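Local coordinates for uncharacterized protein (Thermus thermophilus HB8, PDB 6SCE) that acts as a DNA nuclease in Type III CRISPR defence, activated by cyclic oligoadenylate, at residues V81-T86 with A105-V110; P4-L9 with L19-V24; K71-A76 with L97-R102. All coordinates share one frame; numbering follows the deposited sequence.

Contact 1 of 3, residues V81-T86 with A105-V110; sequences VWVNLT and ARVFLV. With nucleotides of chain B.
V81 and V83 of strand 81-84, with L85 just beyond its end, pair with R106 and F108 of the parallel neighbour, the axes 21° apart, through four backbone hydrogen bonds, from R106 N to V81 O at 2.9 Å up to L85 N to F108 O. V81 and V83 share one face of the sheet with A105 and V107; W82 and N84 share the other with R106 and F108. On that second face the R106 chain, extended from CG to NE, lays CD over the six-membered ring of W82, 3.5 Å from its centroid, a CH-pi contact. The guanidinium, 18° from the ring plane, lies beyond and has a long, weak ion pair with E80. The F108 ring, its chi1 of 73° setting CG between the backbone N and the carbonyl carbon, lies with one face toward N84, whose CB stands over it off-centre, 4.3 Å from the centroid. This is the parallel pairing of a beta-alpha-beta unit, with helix 90-100 making the crossover in a Rossmann-like sheet. That helix covers L85, whose CD1 presses tightly on V107 CG1 at 3.4 Å. Where the strand ends, N84 OD1 accepts from T86 N at 3.1 Å in an Asx turn, the donor lying above the carbonyl plane, while N84 ND2 binds Y6 OH. T86 OG1 then takes over from the backbone, accepting V110 N at 2.7 Å. Just past this bond T86 O comes within 3.2 Å of C5' of A2 of chain B, so the turn after strand 81-84 borders the bound nucleotide, consistent with a CARF ligand pocket.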
loop_
_atom_site.group_PDB
_atom_site.type_symbol
_atom_site.label_atom_id
_atom_site.label_comp_id
_atom_site.label_asym_id
_atom_site.label_seq_id
_atom_site.Cartn_x
_atom_site.Cartn_y
_atom_site.Cartn_z
ATOM N N VAL A 81 -31.161 -12.021 4.337
ATOM C CA VAL A 81 -29.700 -12.092 4.333
ATOM C C VAL A 81 -29.155 -10.711 4.658
ATOM O O VAL A 81 -29.751 -9.687 4.298
ATOM C CB VAL A 81 -29.098 -12.664 3.026
ATOM C CG1 VAL A 81 -29.499 -14.120 2.804
ATOM C CG2 VAL A 81 -29.443 -11.824 1.815
ATOM N N TRP A 82 -28.018 -10.705 5.348
ATOM C CA TRP A 82 -27.269 -9.496 5.630
ATOM C C TRP A 82 -25.957 -9.644 4.895
ATOM O O TRP A 82 -25.243 -10.614 5.113
ATOM C CB TRP A 82 -27.011 -9.329 7.122
ATOM C CG TRP A 82 -28.268 -9.053 7.875
ATOM C CD1 TRP A 82 -29.314 -9.903 8.059
ATOM C CD2 TRP A 82 -28.585 -7.864 8.574
ATOM N NE1 TRP A 82 -30.277 -9.294 8.827
ATOM C CE2 TRP A 82 -29.856 -8.036 9.133
ATOM C CE3 TRP A 82 -27.915 -6.656 8.782
ATOM C CZ2 TRP A 82 -30.467 -7.055 9.896
ATOM C CZ3 TRP A 82 -28.528 -5.687 9.524
ATOM C CH2 TRP A 82 -29.787 -5.896 10.086
ATOM N N VAL A 83 -25.664 -8.698 4.019
ATOM C CA VAL A 83 -24.514 -8.842 3.138
ATOM C C VAL A 83 -23.471 -7.770 3.439
ATOM O O VAL A 83 -23.736 -6.598 3.234
ATOM C CB VAL A 83 -24.939 -8.731 1.663
ATOM C CG1 VAL A 83 -23.801 -9.063 0.738
ATOM C CG2 VAL A 83 -26.105 -9.658 1.385
ATOM N N ASN A 84 -22.281 -8.201 3.897
ATOM C CA ASN A 84 -21.190 -7.283 4.234
ATOM C C ASN A 84 -20.235 -7.209 3.057
ATOM O O ASN A 84 -19.645 -8.203 2.713
ATOM C CB ASN A 84 -20.492 -7.773 5.514
ATOM C CG ASN A 84 -19.370 -6.850 6.003
ATOM O OD1 ASN A 84 -19.040 -5.851 5.373
ATOM N ND2 ASN A 84 -18.741 -7.234 7.133
ATOM N N LEU A 85 -20.075 -6.018 2.461
ATOM C CA LEU A 85 -19.218 -5.826 1.271
ATOM C C LEU A 85 -17.846 -5.217 1.528
ATOM O O LEU A 85 -17.110 -4.905 0.583
ATOM C CB LEU A 85 -19.931 -4.946 0.255
ATOM C CG LEU A 85 -21.320 -5.422 -0.172
ATOM C CD1 LEU A 85 -21.884 -4.492 -1.227
ATOM C CD2 LEU A 85 -21.292 -6.851 -0.614
ATOM N N THR A 86 -17.473 -5.078 2.794
ATOM C CA THR A 86 -16.185 -4.466 3.145
ATOM C C THR A 86 -14.981 -5.313 2.758
ATOM O O THR A 86 -13.946 -4.795 2.358
ATOM C CB THR A 86 -16.197 -4.107 4.647
ATOM O OG1 THR A 86 -17.062 -2.977 4.835
ATOM C CG2 THR A 86 -14.804 -3.701 5.160
ATOM N N ALA A 105 -32.864 -8.746 1.374
ATOM C CA ALA A 105 -31.416 -8.485 1.575
ATOM C C ALA A 105 -31.170 -7.151 2.209
ATOM O O ALA A 105 -31.831 -6.179 1.892
ATOM C CB ALA A 105 -30.668 -8.566 0.261
ATOM N N ARG A 106 -30.248 -7.107 3.164
ATOM C CA ARG A 106 -29.768 -5.848 3.710
ATOM C C ARG A 106 -28.281 -5.841 3.345
ATOM O O ARG A 106 -27.589 -6.804 3.618
ATOM C CB ARG A 106 -29.955 -5.762 5.214
ATOM C CG ARG A 106 -31.423 -5.560 5.651
ATOM C CD ARG A 106 -31.599 -5.456 7.159
ATOM N NE ARG A 106 -33.013 -5.329 7.562
ATOM C CZ ARG A 106 -33.889 -6.340 7.643
ATOM N NH1 ARG A 106 -33.542 -7.602 7.370
ATOM N NH2 ARG A 106 -35.150 -6.094 8.000
ATOM N N VAL A 107 -27.810 -4.763 2.737
ATOM C CA VAL A 107 -26.430 -4.695 2.260
ATOM C C VAL A 107 -25.737 -3.564 2.991
ATOM O O VAL A 107 -26.274 -2.469 3.114
ATOM C CB VAL A 107 -26.383 -4.447 0.746
ATOM C CG1 VAL A 107 -24.940 -4.431 0.241
ATOM C CG2 VAL A 107 -27.183 -5.522 0.022
ATOM N N PHE A 108 -24.525 -3.833 3.485
ATOM C CA PHE A 108 -23.823 -2.837 4.258
ATOM C C PHE A 108 -22.301 -2.995 4.161
ATOM O O PHE A 108 -21.808 -3.964 3.609
ATOM C CB PHE A 108 -24.292 -2.886 5.715
ATOM C CG PHE A 108 -23.808 -4.074 6.502
ATOM C CD1 PHE A 108 -24.383 -5.320 6.343
ATOM C CD2 PHE A 108 -22.838 -3.916 7.476
ATOM C CE1 PHE A 108 -23.955 -6.407 7.075
ATOM C CE2 PHE A 108 -22.408 -4.995 8.233
ATOM C CZ PHE A 108 -22.988 -6.243 8.044
ATOM N N LEU A 109 -21.613 -1.994 4.674
ATOM C CA LEU A 109 -20.141 -1.949 4.791
ATOM C C LEU A 109 -19.844 -1.597 6.229
ATOM O O LEU A 109 -20.685 -0.984 6.896
ATOM C CB LEU A 109 -19.591 -0.759 3.991
ATOM C CG LEU A 109 -19.973 -0.561 2.560
ATOM C CD1 LEU A 109 -19.351 0.687 1.996
ATOM C CD2 LEU A 109 -19.480 -1.810 1.828
ATOM N N VAL A 110 -18.637 -1.902 6.685
ATOM C CA VAL A 110 -18.130 -1.382 7.957
ATOM C C VAL A 110 -16.887 -0.563 7.632
ATOM O O VAL A 110 -15.982 -1.013 6.923
ATOM C CB VAL A 110 -17.865 -2.482 8.997
ATOM C CG1 VAL A 110 -19.174 -3.137 9.375
ATOM C CG2 VAL A 110 -16.896 -3.568 8.503
ATOM P P A B 2 -9.453 -7.153 3.639
ATOM O OP1 A B 2 -8.218 -7.568 4.375
ATOM O OP2 A B 2 -10.736 -7.935 3.728
ATOM O "O5'" A B 2 -9.779 -5.648 4.092
ATOM C "C5'" A B 2 -11.056 -5.080 3.719
ATOM C "C4'" A B 2 -11.169 -3.691 4.293
ATOM O "O4'" A B 2 -11.226 -3.793 5.741
ATOM C "C3'" A B 2 -10.026 -2.738 3.969
ATOM O "O3'" A B 2 -10.508 -1.428 3.678
ATOM C "C2'" A B 2 -9.225 -2.704 5.269
ATOM O "O2'" A B 2 -8.555 -1.477 5.455
ATOM C "C1'" A B 2 -10.331 -2.868 6.302
ATOM N N9 A B 2 -9.891 -3.330 7.604
ATOM C C8 A B 2 -8.722 -3.989 7.911
ATOM N N7 A B 2 -8.594 -4.210 9.194
ATOM C C5 A B 2 -9.726 -3.651 9.768
ATOM C C6 A B 2 -10.166 -3.547 11.102
ATOM N N6 A B 2 -9.451 -3.951 12.150
ATOM N N1 A B 2 -11.370 -2.964 11.314
ATOM C C2 A B 2 -12.031 -2.469 10.259
ATOM N N3 A B 2 -11.713 -2.496 8.964
ATOM C C4 A B 2 -10.530 -3.103 8.789
#

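Contact 2 of 3, residues P4-L9 with L19-V24; sequences PVYLCL and LGLKVV
The hydroxyl of Y6 reaches the backbone of helix 15-28 at G20, OH lying 3.3 Å from G20 CA, and two groups grip it there: it donates to A17 O in the first turn of that helix and accepts from N84 ND2 on the adjoining strand. L21 N is as near to it but badly angled for a bond. Because G20 carries no side chain, the phenol can come right up to the helix. Y6 gets across the gap by holding CG opposite its own backbone N, chi1 -175°, which carries the ring out toward the helix. One ring face then meets L21, with L21 CA 3.9 Å above its plane and off-centre, and L21 CB 3.8 Å from Y6 CE2. Against the opposite face lies C8 CB, two residues along the same strand, also displaced toward the rim. V24, one helical turn on from G20, brings CG2 to 3.9 Å from Y6 CD1, and P4 CG touches V24 CG1 more loosely at 4.5 Å. The strand and helix are the first two elements of a beta-alpha-beta unit completed by strand 33-38. They run at 157° to each other with their axes 9.7 Å apart, a separation that the aromatic ring spans. F108 and A34 add further apolar cover to Y6. The chemistry is thus an apolar layer with one buried polar point: the hydroxyl has both an acceptor and a donor, and the two bonds hold it in place, while L21 and C8 on opposite faces should limit the turning of the ring.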
loop_
_atom_site.group_PDB
_atom_site.type_symbol
_atom_site.label_atom_id
_atom_site.label_comp_id
_atom_site.label_asym_id
_atom_site.label_seq_id
_atom_site.Cartn_x
_atom_site.Cartn_y
_atom_site.Cartn_z
ATOM N N PRO A 4 -31.709 -14.905 10.422
ATOM C CA PRO A 4 -31.034 -14.346 9.230
ATOM C C PRO A 4 -29.724 -15.060 8.880
ATOM O O PRO A 4 -29.127 -15.746 9.732
ATOM C CB PRO A 4 -30.781 -12.906 9.649
ATOM C CG PRO A 4 -30.513 -13.041 11.109
ATOM C CD PRO A 4 -31.556 -14.021 11.578
ATOM N N VAL A 5 -29.279 -14.900 7.628
ATOM C CA VAL A 5 -28.039 -15.492 7.172
ATOM C C VAL A 5 -27.066 -14.332 6.894
ATOM O O VAL A 5 -27.451 -13.292 6.369
ATOM C CB VAL A 5 -28.231 -16.388 5.935
ATOM C CG1 VAL A 5 -26.914 -16.779 5.307
ATOM C CG2 VAL A 5 -29.022 -17.652 6.307
ATOM N N TYR A 6 -25.831 -14.524 7.316
ATOM C CA TYR A 6 -24.768 -13.557 7.093
ATOM C C TYR A 6 -24.009 -13.972 5.886
ATOM O O TYR A 6 -23.416 -15.035 5.874
ATOM C CB TYR A 6 -23.839 -13.522 8.310
ATOM C CG TYR A 6 -22.742 -12.484 8.298
ATOM C CD1 TYR A 6 -22.979 -11.178 7.912
ATOM C CD2 TYR A 6 -21.476 -12.813 8.729
ATOM C CE1 TYR A 6 -21.964 -10.220 7.945
ATOM C CE2 TYR A 6 -20.462 -11.866 8.768
ATOM C CZ TYR A 6 -20.705 -10.589 8.368
ATOM O OH TYR A 6 -19.677 -9.666 8.460
ATOM N N LEU A 7 -23.992 -13.103 4.876
ATOM C CA LEU A 7 -23.178 -13.276 3.658
ATOM C C LEU A 7 -22.045 -12.245 3.660
ATOM O O LEU A 7 -22.302 -11.058 3.774
ATOM C CB LEU A 7 -24.035 -13.019 2.414
ATOM C CG LEU A 7 -25.278 -13.942 2.268
ATOM C CD1 LEU A 7 -25.942 -13.702 0.934
ATOM C CD2 LEU A 7 -24.946 -15.397 2.432
ATOM N N CYS A 8 -20.811 -12.690 3.502
ATOM C CA CYS A 8 -19.667 -11.809 3.803
ATOM C C CYS A 8 -18.467 -12.064 2.909
ATOM O O CYS A 8 -17.881 -13.142 2.916
ATOM C CB CYS A 8 -19.303 -12.035 5.262
ATOM S SG CYS A 8 -18.069 -10.914 5.975
ATOM N N LEU A 9 -18.049 -11.042 2.184
ATOM C CA LEU A 9 -16.779 -11.085 1.492
ATOM C C LEU A 9 -15.679 -11.166 2.548
ATOM O O LEU A 9 -15.708 -10.462 3.558
ATOM C CB LEU A 9 -16.598 -9.838 0.626
ATOM C CG LEU A 9 -17.631 -9.514 -0.445
ATOM C CD1 LEU A 9 -17.189 -8.260 -1.191
ATOM C CD2 LEU A 9 -17.775 -10.701 -1.383
ATOM N N LEU A 19 -16.633 -7.803 12.835
ATOM C CA LEU A 19 -17.420 -6.652 13.168
ATOM C C LEU A 19 -18.807 -6.686 12.518
ATOM O O LEU A 19 -19.822 -6.391 13.187
ATOM C CB LEU A 19 -16.663 -5.372 12.794
ATOM C CG LEU A 19 -17.363 -4.059 13.068
ATOM C CD1 LEU A 19 -17.704 -3.913 14.547
ATOM C CD2 LEU A 19 -16.486 -2.898 12.595
ATOM N N GLY A 20 -18.881 -7.063 11.226
ATOM C CA GLY A 20 -20.162 -7.128 10.535
ATOM C C GLY A 20 -21.085 -8.165 11.149
ATOM O O GLY A 20 -22.290 -7.908 11.291
ATOM N N LEU A 21 -20.527 -9.290 11.593
ATOM C CA LEU A 21 -21.303 -10.303 12.309
ATOM C C LEU A 21 -21.881 -9.730 13.621
ATOM O O LEU A 21 -23.068 -9.922 13.909
ATOM C CB LEU A 21 -20.484 -11.558 12.570
ATOM C CG LEU A 21 -21.232 -12.692 13.268
ATOM C CD1 LEU A 21 -22.514 -13.134 12.560
ATOM C CD2 LEU A 21 -20.313 -13.880 13.492
ATOM N N LYS A 22 -21.073 -8.970 14.366
ATOM C CA LYS A 22 -21.553 -8.355 15.624
ATOM C C LYS A 22 -22.697 -7.401 15.320
ATOM O O LYS A 22 -23.658 -7.336 16.080
ATOM C CB LYS A 22 -20.413 -7.650 16.380
ATOM C CG LYS A 22 -19.337 -8.610 16.856
ATOM C CD LYS A 22 -18.252 -7.871 17.637
ATOM C CE LYS A 22 -18.694 -7.528 19.058
ATOM N NZ LYS A 22 -17.774 -6.533 19.685
ATOM N N VAL A 23 -22.613 -6.674 14.207
ATOM C CA VAL A 23 -23.673 -5.765 13.804
ATOM C C VAL A 23 -24.973 -6.529 13.535
ATOM O O VAL A 23 -26.057 -6.160 14.054
ATOM C CB VAL A 23 -23.274 -4.965 12.555
ATOM C CG1 VAL A 23 -24.444 -4.186 11.963
ATOM C CG2 VAL A 23 -22.099 -4.058 12.841
ATOM N N VAL A 24 -24.875 -7.603 12.763
ATOM C CA VAL A 24 -26.055 -8.408 12.443
ATOM C C VAL A 24 -26.679 -8.999 13.718
ATOM O O VAL A 24 -27.905 -8.926 13.935
ATOM C CB VAL A 24 -25.698 -9.543 11.473
ATOM C CG1 VAL A 24 -26.928 -10.402 11.192
ATOM C CG2 VAL A 24 -25.199 -8.956 10.161
#

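Contact 3 of 3, residues K71-A76 with L97-R102; sequences KGLEEA and LGHWRR
H99 NE2 donates to E74 O at 2.8 Å. The acceptor lies in the plane of the imidazole, but the donor stands 60° out of the carbonyl plane, so the ring meets the peptide from above. W100 NE1 adds a weak bond to G72 O at 3.0 Å. Water bridges a third place, accepting from both A76 N and R102 NH1, the shorter leg being 2.7 Å to A76 N. Contacts over ring faces gather round H99. L73 CA sits over the centre of its ring, 3.8 Å from the centroid in a CH-pi contact, while R102 NH2 lies over the opposite face, offset toward the rim. R102 is bent at chi3 (57°) and curls back so that its NE donates to H99 O at 2.9 Å, which holds the guanidinium across the imidazole. At its edge H99 meets W100, H99 CD2 lying over one face of the indole toward the rim. Apolar contacts complete the join: L73 CD2 packs on H99 CB at 3.7 Å, and A76 CB abuts the edge of W100 at CH2. The loop between strands 64-67 and 81-84 is thereby fastened to the end of helix 90-100. L73 also rests on W92, R95 and F96 of that helix, and W100 covers V81 and V83 of strand 81-84 and A105 and V107 of strand 105-111.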
loop_
_atom_site.group_PDB
_atom_site.type_symbol
_atom_site.label_atom_id
_atom_site.label_comp_id
_atom_site.label_asym_id
_atom_site.label_seq_id
_atom_site.Cartn_x
_atom_site.Cartn_y
_atom_site.Cartn_z
ATOM N N LYS A 71 -20.296 -17.938 -6.643
ATOM C CA LYS A 71 -21.454 -18.542 -5.986
ATOM C C LYS A 71 -22.262 -17.529 -5.188
ATOM O O LYS A 71 -23.430 -17.752 -4.900
ATOM C CB LYS A 71 -21.031 -19.726 -5.107
ATOM C CG LYS A 71 -20.632 -20.957 -5.914
ATOM C CD LYS A 71 -21.827 -21.479 -6.713
ATOM N N GLY A 72 -21.656 -16.397 -4.848
ATOM C CA GLY A 72 -22.375 -15.332 -4.190
ATOM C C GLY A 72 -23.298 -14.585 -5.105
ATOM O O GLY A 72 -24.134 -13.812 -4.639
ATOM N N LEU A 73 -23.143 -14.785 -6.420
ATOM C CA LEU A 73 -24.053 -14.213 -7.413
ATOM C C LEU A 73 -25.155 -15.207 -7.813
ATOM O O LEU A 73 -25.284 -15.610 -8.978
ATOM C CB LEU A 73 -23.257 -13.759 -8.646
ATOM C CG LEU A 73 -22.141 -12.766 -8.331
ATOM C CD1 LEU A 73 -21.381 -12.404 -9.604
ATOM C CD2 LEU A 73 -22.676 -11.509 -7.666
ATOM N N GLU A 74 -25.970 -15.582 -6.835
ATOM C CA GLU A 74 -27.102 -16.511 -7.026
ATOM C C GLU A 74 -28.219 -16.078 -6.084
ATOM O O GLU A 74 -28.012 -15.230 -5.218
ATOM C CB GLU A 74 -26.679 -17.945 -6.732
ATOM C CG GLU A 74 -25.570 -18.426 -7.658
ATOM C CD GLU A 74 -25.248 -19.907 -7.567
ATOM O OE1 GLU A 74 -25.734 -20.574 -6.621
ATOM O OE2 GLU A 74 -24.485 -20.393 -8.445
ATOM N N GLU A 75 -29.406 -16.642 -6.258
ATOM C CA GLU A 75 -30.512 -16.308 -5.388
ATOM C C GLU A 75 -30.222 -16.770 -3.946
ATOM O O GLU A 75 -29.543 -17.765 -3.722
ATOM C CB GLU A 75 -31.851 -16.887 -5.908
ATOM C CG GLU A 75 -31.902 -18.388 -6.102
ATOM C CD GLU A 75 -31.473 -18.833 -7.502
ATOM O OE1 GLU A 75 -30.262 -18.742 -7.813
ATOM O OE2 GLU A 75 -32.348 -19.278 -8.281
ATOM N N ALA A 76 -30.729 -16.018 -2.979
ATOM C CA ALA A 76 -30.636 -16.431 -1.577
ATOM C C ALA A 76 -31.545 -17.621 -1.322
ATOM O O ALA A 76 -32.581 -17.748 -1.959
ATOM C CB ALA A 76 -31.030 -15.278 -0.662
ATOM N N LEU A 97 -22.840 -5.651 -4.906
ATOM C CA LEU A 97 -23.843 -4.619 -4.687
ATOM C C LEU A 97 -24.868 -4.655 -5.828
ATOM O O LEU A 97 -26.073 -4.527 -5.572
ATOM C CB LEU A 97 -23.249 -3.245 -4.612
ATOM C CG LEU A 97 -24.216 -2.072 -4.466
ATOM C CD1 LEU A 97 -25.040 -2.176 -3.193
ATOM C CD2 LEU A 97 -23.435 -0.780 -4.509
ATOM N N GLY A 98 -24.397 -4.834 -7.064
ATOM C CA GLY A 98 -25.338 -4.932 -8.215
ATOM C C GLY A 98 -26.369 -6.045 -8.014
ATOM O O GLY A 98 -27.543 -5.861 -8.276
ATOM N N HIS A 99 -25.908 -7.192 -7.542
ATOM C CA HIS A 99 -26.717 -8.383 -7.411
ATOM C C HIS A 99 -27.645 -8.345 -6.196
ATOM O O HIS A 99 -28.805 -8.774 -6.285
ATOM C CB HIS A 99 -25.794 -9.596 -7.330
ATOM C CG HIS A 99 -26.504 -10.911 -7.176
ATOM N ND1 HIS A 99 -26.998 -11.636 -8.246
ATOM C CD2 HIS A 99 -26.794 -11.638 -6.071
ATOM C CE1 HIS A 99 -27.553 -12.746 -7.805
ATOM N NE2 HIS A 99 -27.448 -12.773 -6.490
ATOM N N TRP A 100 -27.151 -7.817 -5.071
ATOM C CA TRP A 100 -27.822 -7.966 -3.784
ATOM C C TRP A 100 -28.763 -6.836 -3.427
ATOM O O TRP A 100 -29.391 -6.863 -2.363
ATOM C CB TRP A 100 -26.798 -8.273 -2.649
ATOM C CG TRP A 100 -26.329 -9.682 -2.710
ATOM C CD1 TRP A 100 -25.118 -10.125 -3.106
ATOM C CD2 TRP A 100 -27.101 -10.831 -2.425
ATOM N NE1 TRP A 100 -25.073 -11.481 -3.056
ATOM C CE2 TRP A 100 -26.298 -11.939 -2.654
ATOM C CE3 TRP A 100 -28.418 -11.025 -2.000
ATOM C CZ2 TRP A 100 -26.745 -13.240 -2.471
ATOM C CZ3 TRP A 100 -28.863 -12.329 -1.824
ATOM C CH2 TRP A 100 -28.043 -13.401 -2.055
ATOM N N ARG A 101 -28.909 -5.866 -4.306
ATOM C CA ARG A 101 -29.967 -4.873 -4.138
ATOM C C ARG A 101 -31.270 -5.535 -4.569
ATOM O O ARG A 101 -31.749 -5.353 -5.688
ATOM C CB ARG A 101 -29.669 -3.606 -4.927
ATOM C CG ARG A 101 -28.593 -2.756 -4.254
ATOM C CD ARG A 101 -28.290 -1.448 -4.994
ATOM N NE ARG A 101 -27.749 -1.699 -6.323
ATOM C CZ ARG A 101 -27.213 -0.767 -7.102
ATOM N NH1 ARG A 101 -27.138 0.490 -6.689
ATOM N NH2 ARG A 101 -26.745 -1.091 -8.299
ATOM N N ARG A 102 -31.810 -6.344 -3.675
ATOM C CA ARG A 102 -33.018 -7.107 -3.961
ATOM C C ARG A 102 -33.814 -7.311 -2.673
ATOM O O ARG A 102 -33.279 -7.129 -1.572
ATOM C CB ARG A 102 -32.644 -8.463 -4.538
ATOM C CG ARG A 102 -31.762 -9.307 -3.626
ATOM C CD ARG A 102 -31.533 -10.694 -4.190
ATOM N NE ARG A 102 -30.950 -10.583 -5.513
ATOM C CZ ARG A 102 -30.898 -11.551 -6.421
ATOM N NH1 ARG A 102 -31.372 -12.770 -6.167
ATOM N NH2 ARG A 102 -30.346 -11.290 -7.612
HETATM O O HOH W 1 -32.306 -13.876 -3.467
#

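In the fold
All three contacts belong to the N-terminal alpha/beta domain and its seven-stranded mixed sheet. Contact 2 closes first along the chain; contacts 1 and 3 follow and interleave, since 71-76 precedes 81-86 and 97-102 precedes 105-110. Contact 1 lies centrally, its centre about 7 Å from that of contact 2 and about 11 Å from that of contact 3, whereas contacts 2 and 3 are about 15 Å apart. Strand 5-10 pairs with strand 81-84, so the sheet is continuous between contacts 1 and 2, with helix 15-28 on one face and helix 90-100 on the other. Such a three-layer sandwich is consistent with a CARF domain presenting its strand ends to the activating nucleotide.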